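Local coordinates for protein protease Do-like 8, chloroplastic (Arabidopsis thaliana, PDB 4IC6) that probably cleaves proteins as a chymotrypsin-fold serine protease of the HtrA (Deg) family in the thylakoids of the chloroplast, at residues I45-L50 and V84-A88; N66-V70 and G202-P207. The protein carries 1 engineered substitution. All blocks are in the same frame, centred on the assembly; numbering follows the deposited sequence.

Contact 1: residues I45-L50 and V84-A88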
ATOM      1  N   ILE A  45     -25.461  17.782   7.396  1.00 41.13           N
ATOM      2  CA  ILE A  45     -25.844  16.836   8.440  1.00 40.77           C
ATOM      3  C   ILE A  45     -24.612  16.276   9.154  1.00 41.83           C
ATOM      4  O   ILE A  45     -23.732  15.675   8.518  1.00 40.49           O
ATOM      5  CB  ILE A  45     -26.639  15.640   7.849  1.00 48.08           C
ATOM      6  CG1 ILE A  45     -27.897  16.135   7.133  1.00 48.54           C
ATOM      7  CG2 ILE A  45     -26.983  14.627   8.943  1.00 46.76           C
ATOM      8  CD1 ILE A  45     -28.581  15.091   6.258  1.00 44.62           C
ATOM      9  N   PHE A  46     -24.546  16.497  10.465  1.00 42.96           N
ATOM     10  CA  PHE A  46     -23.564  15.841  11.320  1.00 45.41           C
ATOM     11  C   PHE A  46     -24.235  14.740  12.147  1.00 46.52           C
ATOM     12  O   PHE A  46     -25.214  14.996  12.847  1.00 49.09           O
ATOM     13  CB  PHE A  46     -22.867  16.850  12.245  1.00 48.10           C
ATOM     14  CG  PHE A  46     -21.897  17.764  11.533  1.00 51.86           C
ATOM     15  CD1 PHE A  46     -20.761  17.253  10.917  1.00 53.08           C
ATOM     16  CD2 PHE A  46     -22.115  19.134  11.484  1.00 50.52           C
ATOM     17  CE1 PHE A  46     -19.864  18.092  10.264  1.00 50.52           C
ATOM     18  CE2 PHE A  46     -21.219  19.977  10.839  1.00 51.23           C
ATOM     19  CZ  PHE A  46     -20.096  19.454  10.227  1.00 50.16           C
ATOM     20  N   ASP A  47     -23.714  13.514  12.051  1.00 45.75           N
ATOM     21  CA  ASP A  47     -24.166  12.395  12.886  1.00 46.27           C
ATOM     22  C   ASP A  47     -23.839  12.715  14.345  1.00 46.28           C
ATOM     23  O   ASP A  47     -22.668  12.917  14.698  1.00 43.37           O
ATOM     24  CB  ASP A  47     -23.465  11.099  12.455  1.00 49.77           C
ATOM     25  CG  ASP A  47     -23.975   9.861  13.196  1.00 51.77           C
ATOM     26  OD1 ASP A  47     -24.270   9.941  14.416  1.00 54.18           O
ATOM     27  OD2 ASP A  47     -24.065   8.789  12.559  1.00 47.60           O
ATOM     28  N   VAL A  48     -24.854  12.772  15.200  1.00 50.62           N
ATOM     29  CA  VAL A  48     -24.598  13.168  16.590  1.00 50.55           C
ATOM     30  C   VAL A  48     -23.758  12.153  17.362  1.00 53.02           C
ATOM     31  O   VAL A  48     -23.222  12.476  18.425  1.00 54.38           O
ATOM     32  CB  VAL A  48     -25.892  13.491  17.396  1.00 58.06           C
ATOM     33  CG1 VAL A  48     -26.652  14.659  16.766  1.00 57.74           C
ATOM     34  CG2 VAL A  48     -26.779  12.258  17.539  1.00 56.84           C
ATOM     35  N   THR A  49     -23.630  10.935  16.840  1.00 49.84           N
ATOM     36  CA  THR A  49     -22.911   9.887  17.575  1.00 54.20           C
ATOM     37  C   THR A  49     -21.409   9.879  17.284  1.00 58.10           C
ATOM     38  O   THR A  49     -20.658   9.103  17.871  1.00 60.91           O
ATOM     39  CB  THR A  49     -23.500   8.481  17.330  1.00 53.51           C
ATOM     40  OG1 THR A  49     -23.335   8.123  15.949  1.00 54.53           O
ATOM     41  CG2 THR A  49     -24.975   8.449  17.710  1.00 51.96           C
ATOM     42  N   LEU A  50     -20.981  10.741  16.370  1.00 58.16           N
ATOM     43  CA  LEU A  50     -19.569  10.840  16.020  1.00 65.13           C
ATOM     44  C   LEU A  50     -18.873  11.993  16.736  1.00 76.56           C
ATOM     45  O   LEU A  50     -19.522  12.929  17.203  1.00 79.67           O
ATOM     46  CB  LEU A  50     -19.409  11.020  14.513  1.00 60.18           C
ATOM     47  CG  LEU A  50     -19.629   9.750  13.703  1.00 57.12           C
ATOM     48  CD1 LEU A  50     -19.621  10.076  12.222  1.00 52.50           C
ATOM     49  CD2 LEU A  50     -18.557   8.734  14.047  1.00 56.93           C
ATOM     50  N   VAL A  84     -24.635   8.638   5.553  1.00 38.12           N
ATOM     51  CA  VAL A  84     -24.151   9.840   6.231  1.00 38.71           C
ATOM     52  C   VAL A  84     -24.500   9.824   7.729  1.00 43.23           C
ATOM     53  O   VAL A  84     -23.789  10.405   8.550  1.00 41.13           O
ATOM     54  CB  VAL A  84     -24.582  11.182   5.575  1.00 50.64           C
ATOM     55  CG1 VAL A  84     -24.354  11.165   4.063  1.00 39.17           C
ATOM     56  CG2 VAL A  84     -26.001  11.552   5.937  1.00 56.38           C
ATOM     57  N   ILE A  85     -25.585   9.141   8.084  1.00 41.48           N
ATOM     58  CA  ILE A  85     -25.876   8.908   9.497  1.00 42.49           C
ATOM     59  C   ILE A  85     -25.742   7.442   9.863  1.00 42.47           C
ATOM     60  O   ILE A  85     -26.478   6.949  10.711  1.00 40.79           O
ATOM     61  CB  ILE A  85     -27.275   9.426   9.898  1.00 43.62           C
ATOM     62  CG1 ILE A  85     -28.358   8.875   8.961  1.00 44.08           C
ATOM     63  CG2 ILE A  85     -27.292  10.932   9.893  1.00 41.04           C
ATOM     64  CD1 ILE A  85     -29.737   8.802   9.620  1.00 46.97           C
ATOM     65  N   GLY A  86     -24.795   6.754   9.227  1.00 41.97           N
ATOM     66  CA  GLY A  86     -24.653   5.314   9.373  1.00 39.85           C
ATOM     67  C   GLY A  86     -24.333   4.889  10.789  1.00 43.11           C
ATOM     68  O   GLY A  86     -24.866   3.897  11.302  1.00 38.90           O
ATOM     69  N   ASN A  87     -23.440   5.629  11.434  1.00 48.14           N
ATOM     70  CA  ASN A  87     -23.078   5.292  12.801  1.00 47.34           C
ATOM     71  C   ASN A  87     -24.267   5.389  13.744  1.00 48.65           C
ATOM     72  O   ASN A  87     -24.480   4.510  14.571  1.00 50.03           O
ATOM     73  CB  ASN A  87     -21.930   6.145  13.326  1.00 47.50           C
ATOM     74  CG  ASN A  87     -21.203   5.472  14.475  1.00 56.32           C
ATOM     75  OD1 ASN A  87     -20.790   4.312  14.361  1.00 61.18           O
ATOM     76  ND2 ASN A  87     -21.082   6.174  15.607  1.00 54.46           N
ATOM     77  N   ALA A  88     -25.042   6.459  13.626  1.00 48.77           N
ATOM     78  CA  ALA A  88     -26.225   6.594  14.468  1.00 52.17           C
ATOM     79  C   ALA A  88     -27.233   5.465  14.181  1.00 50.68           C
ATOM     80  O   ALA A  88     -27.818   4.906  15.099  1.00 49.79           O
ATOM     81  CB  ALA A  88     -26.865   7.955  14.281  1.00 53.86           C
TER
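The carboxylate of D47 reaches across to the first turn of the helix that begins at G86 and carries the polar half of the contact. D47 OD2 takes the backbone N-H of A88 on its syn lone pair, 2.7 Å from A88 N with an N-H...O angle of 150°. D47 OD1 serves its own turn: it accepts from T49 N at 2.7 Å, closing an Asx turn inside the type I turn D47-L50, and from the T49 hydroxyl, which comes in from above the carboxylate plane with OG1 2.6 Å from D47 OD1. With CG anti to the backbone N (chi1 -175°), the D47 side chain extends between turn and helix, and these three bonds hold its carboxylate against rotation. T49 OG1 accepts from the side-chain amide of N87, 3.0 Å from ND2, the oxygen lying 27° out of the amide plane. The A88 methyl sits off the two oxygens of D47, tilted from their plane, CB 3.3 Å from D47 OD1. With an alanine at D47, the N-H groups of A88 and T49 would probably lose their acceptor, and the T49 hydroxyl would keep N87 alone among these partners.

On the apolar side, the CG2 methyls of I45 and I85 meet at 3.8 Å, and I45 CD1 lies more loosely against V84 CG2.

The contact joins the end of strand 42-47 to the short helix 86-90 that follows the predicted catalytic H83. Inward, I45 rests on I78 and T80 of strand 77-80, while I85 packs on strand 127-131 and, with A88, on V99 of strand 98-105.

Contact 2: residues N66-V70 and G202-P207. Engineered in segment 202-207: A204 (natural residue Ser).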
ATOM      1  N   ASN A  66     -21.457  11.776   8.289  1.00 52.15           N
ATOM      2  CA  ASN A  66     -21.478  13.232   8.044  1.00 47.48           C
ATOM      3  C   ASN A  66     -21.421  13.559   6.562  1.00 46.05           C
ATOM      4  O   ASN A  66     -20.755  12.864   5.797  1.00 44.16           O
ATOM      5  CB  ASN A  66     -20.307  13.926   8.728  1.00 47.14           C
ATOM      6  CG  ASN A  66     -20.185  13.555  10.178  1.00 50.56           C
ATOM      7  OD1 ASN A  66     -21.191  13.425  10.887  1.00 46.06           O
ATOM      8  ND2 ASN A  66     -18.948  13.357  10.632  1.00 54.80           N
ATOM      9  N   GLY A  67     -22.112  14.620   6.164  1.00 41.19           N
ATOM     10  CA  GLY A  67     -22.167  14.999   4.767  1.00 38.04           C
ATOM     11  C   GLY A  67     -23.301  15.957   4.505  1.00 36.47           C
ATOM     12  O   GLY A  67     -23.582  16.855   5.319  1.00 33.56           O
ATOM     13  N   SER A  68     -23.974  15.750   3.377  1.00 33.67           N
ATOM     14  CA  SER A  68     -25.012  16.663   2.948  1.00 32.83           C
ATOM     15  C   SER A  68     -26.381  15.988   2.915  1.00 37.10           C
ATOM     16  O   SER A  68     -26.508  14.772   3.087  1.00 37.36           O
ATOM     17  CB  SER A  68     -24.682  17.215   1.559  1.00 30.21           C
ATOM     18  OG  SER A  68     -23.347  17.703   1.500  1.00 30.99           O
ATOM     19  N   GLY A  69     -27.406  16.798   2.684  1.00 36.73           N
ATOM     20  CA  GLY A  69     -28.756  16.304   2.523  1.00 36.80           C
ATOM     21  C   GLY A  69     -29.537  17.302   1.701  1.00 34.91           C
ATOM     22  O   GLY A  69     -29.010  18.326   1.271  1.00 35.23           O
ATOM     23  N   VAL A  70     -30.814  17.018   1.505  1.00 31.23           N
ATOM     24  CA  VAL A  70     -31.632  17.839   0.642  1.00 30.57           C
ATOM     25  C   VAL A  70     -32.969  18.138   1.352  1.00 36.25           C
ATOM     26  O   VAL A  70     -33.582  17.236   1.908  1.00 38.71           O
ATOM     27  CB  VAL A  70     -31.862  17.081  -0.676  1.00 39.34           C
ATOM     28  CG1 VAL A  70     -33.187  17.451  -1.285  1.00 48.58           C
ATOM     29  CG2 VAL A  70     -30.707  17.341  -1.641  1.00 37.04           C
ATOM     30  N   GLY A 202     -17.242  15.537   0.130  1.00 32.68           N
ATOM     31  CA  GLY A 202     -17.667  16.922   0.109  1.00 32.31           C
ATOM     32  C   GLY A 202     -19.028  17.133  -0.528  1.00 34.49           C
ATOM     33  O   GLY A 202     -19.558  18.244  -0.479  1.00 34.58           O
ATOM     34  N   ASN A 203     -19.595  16.094  -1.136  1.00 29.42           N
ATOM     35  CA  ASN A 203     -20.954  16.204  -1.677  1.00 26.97           C
ATOM     36  C   ASN A 203     -21.857  14.967  -1.494  1.00 27.85           C
ATOM     37  O   ASN A 203     -23.004  14.947  -1.953  1.00 32.15           O
ATOM     38  CB  ASN A 203     -20.936  16.677  -3.132  1.00 25.76           C
ATOM     39  CG  ASN A 203     -20.260  15.685  -4.074  1.00 26.27           C
ATOM     40  OD1 ASN A 203     -20.219  14.485  -3.812  1.00 30.13           O
ATOM     41  ND2 ASN A 203     -19.711  16.196  -5.173  1.00 27.07           N
ATOM     42  N   ALA A 204     -21.349  13.956  -0.801  1.00 30.54           N
ATOM     43  CA  ALA A 204     -22.125  12.751  -0.511  1.00 30.78           C
ATOM     44  C   ALA A 204     -23.392  13.113   0.268  1.00 32.28           C
ATOM     45  O   ALA A 204     -23.336  13.913   1.208  1.00 30.06           O
ATOM     46  CB  ALA A 204     -21.280  11.737   0.268  1.00 31.73           C
ATOM     47  N   GLY A 205     -24.528  12.536  -0.137  1.00 32.24           N
ATOM     48  CA  GLY A 205     -25.832  12.845   0.450  1.00 31.43           C
ATOM     49  C   GLY A 205     -26.522  14.052  -0.176  1.00 33.02           C
ATOM     50  O   GLY A 205     -27.726  14.290   0.047  1.00 33.87           O
ATOM     51  N   GLY A 206     -25.753  14.835  -0.932  1.00 30.40           N
ATOM     52  CA  GLY A 206     -26.257  16.016  -1.604  1.00 28.21           C
ATOM     53  C   GLY A 206     -26.896  15.671  -2.940  1.00 32.08           C
ATOM     54  O   GLY A 206     -26.900  14.510  -3.358  1.00 33.50           O
ATOM     55  N   PRO A 207     -27.467  16.676  -3.608  1.00 30.92           N
ATOM     56  CA  PRO A 207     -28.215  16.426  -4.837  1.00 34.25           C
ATOM     57  C   PRO A 207     -27.305  16.410  -6.041  1.00 29.50           C
ATOM     58  O   PRO A 207     -26.342  17.187  -6.096  1.00 29.39           O
ATOM     59  CB  PRO A 207     -29.115  17.657  -4.936  1.00 35.29           C
ATOM     60  CG  PRO A 207     -28.248  18.765  -4.369  1.00 32.41           C
ATOM     61  CD  PRO A 207     -27.461  18.108  -3.243  1.00 31.80           C
TER
HETATM   62  O   HOH W   1     -21.388  15.754   1.774  1.00 34.80           O
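S68 and V70 both direct their CB toward the 202-207 loop, S68 over the turn N203-G206 and V70 over the proline that follows. S68 CB sits 3.6 Å from G206 N, and its OG lies anti to the carbonyl carbon (chi1 -49°), which turns it toward water 1. This water accepts from S68 OG at 2.8 Å and donates to A204 O at 2.7 Å. OG also bonds to N161 N. V70 CG2 lies against the P207 ring, with CB and CD both 3.7 Å from the methyl and the two side chains set obliquely.

Between them the backbones meet directly: S68 N donates to A204 O over 2.9 Å, approaching close to the line of the C=O bond (165°). Two CA-H...O contacts follow, from G205 CA to S68 O and from G69 CA to G205 O. A CB on G205 would run into S68 O and, at this residue's positive phi, into the carbonyl before it.

A204 is an engineered alanine at the predicted charge-relay serine, so the nucleophile's hydroxyl is missing here. The type II turn, with G206 N bonded to N203 O, lies in the nucleophile loop of the chymotrypsin fold; in relatives the N-H groups equivalent to those of G202 and A204 form the oxyanion hole, probably so here. A204 O, gripped by S68 N-H and the water, ties this second-barrel loop to strand 67-71 of the first barrel.

In the fold
Contacts 1 and 2 lie 12 Å apart, centre to centre, and their first segments lie on neighbouring antiparallel strands of the first barrel, 42-47 in contact 1 and 67-71 in contact 2. N66 joins them: its N lies 2.7 Å from V84 O and its OD1 2.8 Å from D47 N, both probable hydrogen bonds. Contact 1 packs the segment just after H83 against strand 42-47, whereas contact 2 ties the second barrel's loop with A204 to the first. Both thus border the predicted charge relay, set between two barrels as in the chymotrypsin fold: the side chains of A204 and H83 are about 6 Å apart, and V84's is about 5 Å from each.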